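Local coordinates for protein NanS-p (Escherichia phage vB_EcoP_24B, PDB 6YP6) that probably binds carbohydrate as part of a conserved carbohydrate esterase of a Shiga toxin-encoding bacteriophage, at residues G15-Q20 and W54-A59; S98-V103 and G161-Q166; L194-I199 and D210-E215. One frame throughout, in Å; residues are numbered along the deposited sequence.

Overall arrangement
The three contacts show how a sandwich of two antiparallel sheets is joined at its middle and margins. Contact 3 (194-199 with 210-215) is centred about 5 Å from the centre of the chain and packs strand 193-197 of one sheet against strand 207-216 of the other. Contact 1 (15-20 with 54-59) is about 9 Å away, centre to centre, and shares that first sheet, since strands 55-59 and 193-197 are neighbours bonded through Leu56 N and Val196 O. Contact 2 (98-103 with 161-166) joins two surface loops about 22 Å from contact 3 and 28 Å from contact 1, between centres. They close in chain order 1, 2, 3, though 1 and 3 touch.

Contact 1. Residues G15-Q20 and W54-A59; sequences GSLKVQ and WVLEYA
Leu17 and Leu56 meet through single methyl groups, CD1 of Leu17 lying 3.9 Å from CD2 of Leu56, where a loop folds over an outer part of the beta sandwich. Their side chains cross at about a right angle, so the touch is a point of branch against branch. In Leu56 the CG stands beside the backbone N and opposite the carbonyl carbon (chi1 -50°), which directs its isobutyl group from the strand to the loop. The second touch is of another kind: the backbone O of Gln20 comes to the edge of the Tyr58 ring, in its plane, with CE2 of Tyr58 3.6 Å from O of Gln20. A carbonyl oxygen here faces the ring's C-H rim, a weakly favourable electrostatic approach at most.

Further out, the loop is held in shape by its own bonds. Residues 17-19 make a helix-like turn, and Gln20 N donates to Ser16 O at 3.2 Å. The Gln20 amide adds a weak bond to the same oxygen through NE2, while its OE1 takes the backbone N of Leu9, tying the loop to the end of strand 3-9. Trp22 packs on Leu17 and sets its ring at about 60° to that of Tyr58. Across the contact, strand 55-59 is fixed by backbone bonds from Leu56 to Val196 and from Tyr58 to Leu194. The loop thus passes from one sheet to the other, and an ST motif spans its helix-like turn: Val19 N donates almost straight (174°) to Ser16 OG, at 2.9 Å.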
loop_
_atom_site.group_PDB
_atom_site.type_symbol
_atom_site.label_atom_id
_atom_site.label_comp_id
_atom_site.label_asym_id
_atom_site.label_seq_id
_atom_site.Cartn_x
_atom_site.Cartn_y
_atom_site.Cartn_z
ATOM N N GLY A 15 11.576 15.500 -3.464
ATOM C CA GLY A 15 10.463 14.821 -2.835
ATOM C C GLY A 15 9.099 15.207 -3.340
ATOM O O GLY A 15 8.102 14.864 -2.703
ATOM N N SER A 16 9.009 15.892 -4.469
ATOM C CA SER A 16 7.726 16.383 -4.944
ATOM C C SER A 16 6.882 15.258 -5.537
ATOM O O SER A 16 7.249 14.667 -6.556
ATOM C CB SER A 16 7.941 17.461 -5.998
ATOM O OG SER A 16 6.700 17.772 -6.601
ATOM N N LEU A 17 5.727 15.010 -4.919
ATOM C CA LEU A 17 4.734 14.106 -5.484
ATOM C C LEU A 17 4.252 14.612 -6.833
ATOM O O LEU A 17 4.092 13.829 -7.780
ATOM C CB LEU A 17 3.554 14.000 -4.514
ATOM C CG LEU A 17 3.842 13.158 -3.274
ATOM C CD1 LEU A 17 3.015 13.601 -2.067
ATOM C CD2 LEU A 17 3.588 11.685 -3.600
ATOM N N LYS A 18 4.013 15.924 -6.930
ATOM C CA LYS A 18 3.490 16.508 -8.158
ATOM C C LYS A 18 4.450 16.297 -9.319
ATOM O O LYS A 18 4.043 15.867 -10.400
ATOM C CB LYS A 18 3.243 17.999 -7.936
ATOM C CG LYS A 18 2.631 18.705 -9.120
ATOM C CD LYS A 18 2.466 20.185 -8.846
ATOM C CE LYS A 18 1.531 20.450 -7.679
ATOM N NZ LYS A 18 1.297 21.908 -7.488
ATOM N N VAL A 19 5.731 16.617 -9.122
ATOM C CA VAL A 19 6.708 16.469 -10.199
ATOM C C VAL A 19 6.810 15.019 -10.630
ATOM O O VAL A 19 7.035 14.727 -11.813
ATOM C CB VAL A 19 8.069 17.028 -9.749
ATOM C CG1 VAL A 19 9.168 16.668 -10.742
ATOM C CG2 VAL A 19 7.992 18.535 -9.552
ATOM N N GLN A 20 6.630 14.089 -9.687
ATOM C CA GLN A 20 6.739 12.662 -9.958
ATOM C C GLN A 20 5.456 12.052 -10.518
ATOM O O GLN A 20 5.415 10.838 -10.725
ATOM C CB GLN A 20 7.214 11.919 -8.699
ATOM C CG GLN A 20 8.637 12.301 -8.331
ATOM C CD GLN A 20 9.150 11.572 -7.105
ATOM O OE1 GLN A 20 9.206 10.347 -7.069
ATOM N NE2 GLN A 20 9.544 12.328 -6.099
ATOM N N TRP A 54 -6.373 11.779 3.686
ATOM C CA TRP A 54 -5.488 12.070 2.573
ATOM C C TRP A 54 -5.441 10.886 1.619
ATOM O O TRP A 54 -5.617 9.730 2.007
ATOM C CB TRP A 54 -4.073 12.455 3.006
ATOM C CG TRP A 54 -3.350 11.505 3.887
ATOM C CD1 TRP A 54 -3.215 11.619 5.226
ATOM C CD2 TRP A 54 -2.628 10.318 3.505
ATOM N NE1 TRP A 54 -2.477 10.583 5.720
ATOM C CE2 TRP A 54 -2.097 9.769 4.683
ATOM C CE3 TRP A 54 -2.383 9.672 2.284
ATOM C CZ2 TRP A 54 -1.356 8.597 4.687
ATOM C CZ3 TRP A 54 -1.636 8.503 2.287
ATOM C CH2 TRP A 54 -1.132 7.976 3.486
ATOM N N VAL A 55 -5.223 11.202 0.348
ATOM C CA VAL A 55 -5.142 10.206 -0.711
ATOM C C VAL A 55 -4.049 10.616 -1.684
ATOM O O VAL A 55 -4.025 11.755 -2.159
ATOM C CB VAL A 55 -6.467 10.051 -1.490
ATOM C CG1 VAL A 55 -6.337 8.917 -2.517
ATOM C CG2 VAL A 55 -7.630 9.787 -0.571
ATOM N N LEU A 56 -3.169 9.680 -1.999
ATOM C CA LEU A 56 -2.202 9.801 -3.074
ATOM C C LEU A 56 -2.599 8.816 -4.157
ATOM O O LEU A 56 -2.951 7.681 -3.853
ATOM C CB LEU A 56 -0.803 9.433 -2.586
ATOM C CG LEU A 56 -0.349 10.108 -1.296
ATOM C CD1 LEU A 56 1.027 9.572 -0.928
ATOM C CD2 LEU A 56 -0.324 11.612 -1.411
ATOM N N GLU A 57 -2.543 9.235 -5.418
ATOM C CA GLU A 57 -2.945 8.377 -6.522
ATOM C C GLU A 57 -1.930 8.432 -7.650
ATOM O O GLU A 57 -1.394 9.498 -7.971
ATOM C CB GLU A 57 -4.323 8.776 -7.109
ATOM C CG GLU A 57 -5.440 8.759 -6.096
ATOM C CD GLU A 57 -6.731 9.347 -6.616
ATOM O OE1 GLU A 57 -6.957 9.327 -7.838
ATOM O OE2 GLU A 57 -7.539 9.819 -5.792
ATOM N N TYR A 58 -1.734 7.286 -8.304
ATOM C CA TYR A 58 -0.940 7.215 -9.515
ATOM C C TYR A 58 -1.696 6.372 -10.535
ATOM O O TYR A 58 -2.300 5.346 -10.193
ATOM C CB TYR A 58 0.444 6.599 -9.234
ATOM C CG TYR A 58 1.425 6.825 -10.358
ATOM C CD1 TYR A 58 1.429 6.000 -11.477
ATOM C CD2 TYR A 58 2.312 7.888 -10.332
ATOM C CE1 TYR A 58 2.329 6.211 -12.537
ATOM C CE2 TYR A 58 3.202 8.116 -11.381
ATOM C CZ TYR A 58 3.206 7.269 -12.478
ATOM O OH TYR A 58 4.083 7.495 -13.515
ATOM N N ALA A 59 -1.635 6.800 -11.794
ATOM C CA ALA A 59 -2.226 6.082 -12.929
ATOM C C ALA A 59 -1.387 4.848 -13.242
ATOM O O ALA A 59 -0.361 4.927 -13.922
ATOM C CB ALA A 59 -2.302 7.023 -14.123
#

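Contact 2. Residues S98-V103 and G161-Q166; sequences SLPQGV and GNNSLQ
The carboxamide of Asn163 turns one face to Val103 and Pro100. CG2 of Val103 stands over that face, 3.6 Å from ND2 and 3.8 Å from CG of Asn163. Pro100 lies on the same side but displaced toward the amide's outer end, with its ring carbon CG 4.1 Å from OD1 of Asn163; the proline ring and the Asn163 side chain lie alongside, pointing in opposite senses. The contact is van der Waals packing of hydrocarbon on a flat amide. Val103 divides its branches between two partners: with CG1 anti to the backbone N (chi1 178°), CG1 goes to CD1 of Leu165, 4.0 Å off, while CG2 serves Asn163.

Each side is shaped by a tight turn. A type II turn from Pro100 to Val103, closed by Val103 N on Pro100 O, presents both of its end residues to the partner. A type I' turn from Gly161 to Ser164 carries Asn163, whose backbone is also bonded to Leu67. Helix 64-69 lies alongside, its Leu67 touched by Pro100, Asn163 and Leu165. The contact thereby joins the loop between strands 88-95 and 113-121 of one sheet to the hairpin connecting strands 152-159 and 166-171 of the other.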
loop_
_atom_site.group_PDB
_atom_site.type_symbol
_atom_site.label_atom_id
_atom_site.label_comp_id
_atom_site.label_asym_id
_atom_site.label_seq_id
_atom_site.Cartn_x
_atom_site.Cartn_y
_atom_site.Cartn_z
ATOM N N SER A 98 -10.035 -4.605 -15.759
ATOM C CA SER A 98 -10.161 -5.937 -16.322
ATOM C C SER A 98 -9.032 -6.781 -15.758
ATOM O O SER A 98 -8.039 -6.262 -15.244
ATOM C CB SER A 98 -10.094 -5.914 -17.856
ATOM O OG SER A 98 -8.782 -5.614 -18.305
ATOM N N LEU A 99 -9.212 -8.083 -15.841
ATOM C CA LEU A 99 -8.155 -9.056 -15.645
ATOM C C LEU A 99 -7.851 -9.715 -16.986
ATOM O O LEU A 99 -8.675 -9.677 -17.906
ATOM C CB LEU A 99 -8.580 -10.121 -14.630
ATOM C CG LEU A 99 -8.725 -9.598 -13.199
ATOM C CD1 LEU A 99 -9.391 -10.634 -12.317
ATOM C CD2 LEU A 99 -7.371 -9.212 -12.626
ATOM N N PRO A 100 -6.671 -10.310 -17.141
ATOM C CA PRO A 100 -6.329 -10.944 -18.420
ATOM C C PRO A 100 -7.310 -12.056 -18.772
ATOM O O PRO A 100 -7.980 -12.629 -17.914
ATOM C CB PRO A 100 -4.922 -11.501 -18.173
ATOM C CG PRO A 100 -4.366 -10.664 -17.045
ATOM C CD PRO A 100 -5.550 -10.333 -16.183
ATOM N N GLN A 101 -7.386 -12.365 -20.063
ATOM C CA GLN A 101 -8.266 -13.440 -20.507
ATOM C C GLN A 101 -7.964 -14.717 -19.729
ATOM O O GLN A 101 -6.807 -15.116 -19.588
ATOM C CB GLN A 101 -8.097 -13.698 -22.008
ATOM C CG GLN A 101 -8.732 -15.011 -22.513
ATOM C CD GLN A 101 -10.212 -15.128 -22.186
ATOM O OE1 GLN A 101 -10.901 -14.122 -22.009
ATOM N NE2 GLN A 101 -10.709 -16.361 -22.105
ATOM N N GLY A 102 -9.010 -15.359 -19.228
ATOM C CA GLY A 102 -8.840 -16.602 -18.511
ATOM C C GLY A 102 -8.384 -16.460 -17.079
ATOM O O GLY A 102 -8.101 -17.474 -16.431
ATOM N N VAL A 103 -8.299 -15.238 -16.568
ATOM C CA VAL A 103 -7.955 -14.969 -15.178
ATOM C C VAL A 103 -9.202 -14.437 -14.489
ATOM O O VAL A 103 -9.854 -13.508 -14.985
ATOM C CB VAL A 103 -6.787 -13.975 -15.085
ATOM C CG1 VAL A 103 -6.479 -13.665 -13.638
ATOM C CG2 VAL A 103 -5.563 -14.526 -15.812
ATOM N N GLY A 161 4.167 -14.286 -11.401
ATOM C CA GLY A 161 4.065 -14.373 -12.841
ATOM C C GLY A 161 3.210 -15.552 -13.258
ATOM O O GLY A 161 2.587 -16.244 -12.446
ATOM N N ASN A 162 3.167 -15.741 -14.569
ATOM C CA ASN A 162 2.340 -16.777 -15.172
ATOM C C ASN A 162 0.875 -16.612 -14.802
ATOM O O ASN A 162 0.115 -17.580 -14.793
ATOM C CB ASN A 162 2.843 -18.174 -14.814
ATOM C CG ASN A 162 4.130 -18.521 -15.542
ATOM O OD1 ASN A 162 5.154 -18.786 -14.921
ATOM N ND2 ASN A 162 4.078 -18.507 -16.867
ATOM N N ASN A 163 0.471 -15.374 -14.511
ATOM C CA ASN A 163 -0.895 -15.002 -14.142
ATOM C C ASN A 163 -1.330 -15.596 -12.812
ATOM O O ASN A 163 -2.522 -15.541 -12.478
ATOM C CB ASN A 163 -1.920 -15.297 -15.235
ATOM C CG ASN A 163 -1.821 -14.325 -16.389
ATOM O OD1 ASN A 163 -1.273 -13.223 -16.259
ATOM N ND2 ASN A 163 -2.364 -14.722 -17.528
ATOM N N SER A 164 -0.398 -16.092 -12.010
ATOM C CA SER A 164 -0.751 -16.574 -10.687
ATOM C C SER A 164 -1.252 -15.420 -9.819
ATOM O O SER A 164 -0.642 -14.349 -9.767
ATOM C CB SER A 164 0.460 -17.218 -10.017
ATOM O OG SER A 164 0.158 -17.558 -8.671
ATOM N N LEU A 165 -2.342 -15.658 -9.119
ATOM C CA LEU A 165 -2.898 -14.714 -8.155
ATOM C C LEU A 165 -2.402 -14.991 -6.741
ATOM O O LEU A 165 -2.896 -14.393 -5.783
ATOM C CB LEU A 165 -4.426 -14.738 -8.257
ATOM C CG LEU A 165 -4.976 -14.288 -9.620
ATOM C CD1 LEU A 165 -6.427 -14.693 -9.793
ATOM C CD2 LEU A 165 -4.841 -12.790 -9.790
ATOM N N GLN A 166 -1.424 -15.874 -6.587
ATOM C CA GLN A 166 -0.824 -16.184 -5.297
ATOM C C GLN A 166 0.339 -15.238 -5.037
ATOM O O GLN A 166 1.376 -15.310 -5.709
ATOM C CB GLN A 166 -0.361 -17.635 -5.290
ATOM C CG GLN A 166 0.340 -18.028 -4.018
ATOM C CD GLN A 166 0.618 -19.493 -4.014
ATOM O OE1 GLN A 166 1.527 -19.963 -4.720
ATOM N NE2 GLN A 166 -0.175 -20.246 -3.277
#

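Contact 3. Residues L194-I199 and D210-E215; sequences LHVTDI and DSIAVE
Leu194 leans across Ile212 at a slant, its CD2 4.2 Å from CG2 of Ile212 and 4.4 Å from CG2 of Val214. The one methyl therefore reaches two residues that lie on the same side of the opposing strand. It gets there because CG of Leu194 is anti to the backbone N (chi1 177°), with the isobutyl group extended toward the opposing sheet. Ile212 answers with both its arms: CG2 takes Leu194, while the longer CG1 branch, placed beside the backbone N (chi1 -59°), carries CD1 to within 4.2 Å of CG2 of Val196.

This is the face-to-face packing of a beta sandwich. The axes of strands 194-197 and 211-215 approach to 10.4 Å and run nearly antiparallel, at 157°, and every second residue of each, Leu194 and Val196, Ile212 and Val214, points toward the other. Trp54 and Phe92 pack on Val196, and Leu5 and Leu6 of strand 3-9 on Val214.

His195, between Leu194 and Val196, has NE2 bonded to Ala190 O; Glu215, past Val214, forms a salt bridge with Arg74. All four touching residues are buried and aliphatic, so dispersion and exclusion of water, without directional bonds, probably account for the adhesion here.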
loop_
_atom_site.group_PDB
_atom_site.type_symbol
_atom_site.label_atom_id
_atom_site.label_comp_id
_atom_site.label_asym_id
_atom_site.label_seq_id
_atom_site.Cartn_x
_atom_site.Cartn_y
_atom_site.Cartn_z
ATOM N N LEU A 194 -3.410 3.225 -8.515
ATOM C CA LEU A 194 -2.993 2.887 -7.167
ATOM C C LEU A 194 -3.361 4.051 -6.261
ATOM O O LEU A 194 -2.995 5.196 -6.528
ATOM C CB LEU A 194 -1.489 2.638 -7.117
ATOM C CG LEU A 194 -0.931 2.333 -5.728
ATOM C CD1 LEU A 194 -1.486 1.025 -5.173
ATOM C CD2 LEU A 194 0.591 2.287 -5.771
ATOM N N HIS A 195 -4.116 3.747 -5.206
ATOM C CA HIS A 195 -4.573 4.716 -4.222
ATOM C C HIS A 195 -3.940 4.378 -2.884
ATOM O O HIS A 195 -4.041 3.245 -2.411
ATOM C CB HIS A 195 -6.070 4.635 -4.033
ATOM C CG HIS A 195 -6.844 4.772 -5.276
ATOM N ND1 HIS A 195 -7.497 5.930 -5.630
ATOM C CD2 HIS A 195 -7.083 3.874 -6.254
ATOM C CE1 HIS A 195 -8.107 5.737 -6.786
ATOM N NE2 HIS A 195 -7.869 4.495 -7.185
ATOM N N VAL A 196 -3.279 5.359 -2.293
ATOM C CA VAL A 196 -2.685 5.221 -0.971
ATOM C C VAL A 196 -3.385 6.240 -0.082
ATOM O O VAL A 196 -3.473 7.416 -0.439
ATOM C CB VAL A 196 -1.169 5.475 -1.015
ATOM C CG1 VAL A 196 -0.547 5.131 0.318
ATOM C CG2 VAL A 196 -0.530 4.671 -2.134
ATOM N N THR A 197 -3.921 5.795 1.051
ATOM C CA THR A 197 -4.781 6.672 1.840
ATOM C C THR A 197 -4.730 6.301 3.307
ATOM O O THR A 197 -4.505 5.144 3.639
ATOM C CB THR A 197 -6.235 6.580 1.319
ATOM O OG1 THR A 197 -7.092 7.406 2.107
ATOM C CG2 THR A 197 -6.772 5.153 1.363
ATOM N N ASP A 198 -4.996 7.268 4.182
ATOM C CA ASP A 198 -5.180 6.941 5.598
ATOM C C ASP A 198 -6.629 6.595 5.955
ATOM O O ASP A 198 -6.923 6.443 7.140
ATOM C CB ASP A 198 -4.595 8.001 6.541
ATOM C CG ASP A 198 -5.414 9.271 6.614
ATOM O OD1 ASP A 198 -6.081 9.607 5.621
ATOM O OD2 ASP A 198 -5.381 9.933 7.692
ATOM N N ILE A 199 -7.498 6.409 4.952
ATOM C CA ILE A 199 -8.757 5.676 5.076
ATOM C C ILE A 199 -9.888 6.508 5.670
ATOM O O ILE A 199 -10.971 6.623 5.082
ATOM C CB ILE A 199 -8.581 4.363 5.879
ATOM C CG1 ILE A 199 -7.472 3.475 5.296
ATOM C CG2 ILE A 199 -9.905 3.603 5.939
ATOM C CD1 ILE A 199 -7.067 2.328 6.220
ATOM N N ASP A 210 9.311 6.805 2.616
ATOM C CA ASP A 210 10.582 6.880 1.902
ATOM C C ASP A 210 10.361 6.666 0.407
ATOM O O ASP A 210 10.857 7.437 -0.420
ATOM C CB ASP A 210 11.509 5.795 2.467
ATOM C CG ASP A 210 12.960 6.009 2.122
ATOM O OD1 ASP A 210 13.412 7.172 2.127
ATOM O OD2 ASP A 210 13.686 5.003 1.937
ATOM N N SER A 211 9.616 5.617 0.067
ATOM C CA SER A 211 9.348 5.277 -1.316
ATOM C C SER A 211 8.096 4.416 -1.397
ATOM O O SER A 211 7.713 3.737 -0.437
ATOM C CB SER A 211 10.530 4.515 -1.917
ATOM O OG SER A 211 10.737 3.295 -1.230
ATOM N N ILE A 212 7.472 4.461 -2.578
ATOM C CA ILE A 212 6.398 3.563 -2.997
ATOM C C ILE A 212 6.723 3.187 -4.433
ATOM O O ILE A 212 7.074 4.065 -5.224
ATOM C CB ILE A 212 5.023 4.262 -2.989
ATOM C CG1 ILE A 212 4.671 4.797 -1.606
ATOM C CG2 ILE A 212 3.926 3.317 -3.495
ATOM C CD1 ILE A 212 3.533 5.787 -1.614
ATOM N N ALA A 213 6.604 1.915 -4.791
ATOM C CA ALA A 213 6.855 1.558 -6.180
ATOM C C ALA A 213 6.090 0.305 -6.569
ATOM O O ALA A 213 5.765 -0.535 -5.726
ATOM C CB ALA A 213 8.345 1.326 -6.461
ATOM N N VAL A 214 5.823 0.181 -7.865
ATOM C CA VAL A 214 5.446 -1.087 -8.468
ATOM C C VAL A 214 6.487 -1.386 -9.526
ATOM O O VAL A 214 6.764 -0.536 -10.383
ATOM C CB VAL A 214 4.024 -1.076 -9.053
ATOM C CG1 VAL A 214 3.706 -2.439 -9.650
ATOM C CG2 VAL A 214 3.007 -0.706 -7.985
ATOM N N GLU A 215 7.074 -2.572 -9.453
ATOM C CA GLU A 215 8.097 -3.016 -10.388
ATOM C C GLU A 215 7.627 -4.306 -11.039
ATOM O O GLU A 215 6.912 -5.105 -10.420
ATOM C CB GLU A 215 9.430 -3.216 -9.657
ATOM C CG GLU A 215 10.039 -1.894 -9.195
ATOM C CD GLU A 215 11.189 -2.034 -8.214
ATOM O OE1 GLU A 215 11.270 -3.046 -7.477
ATOM O OE2 GLU A 215 12.024 -1.105 -8.175
#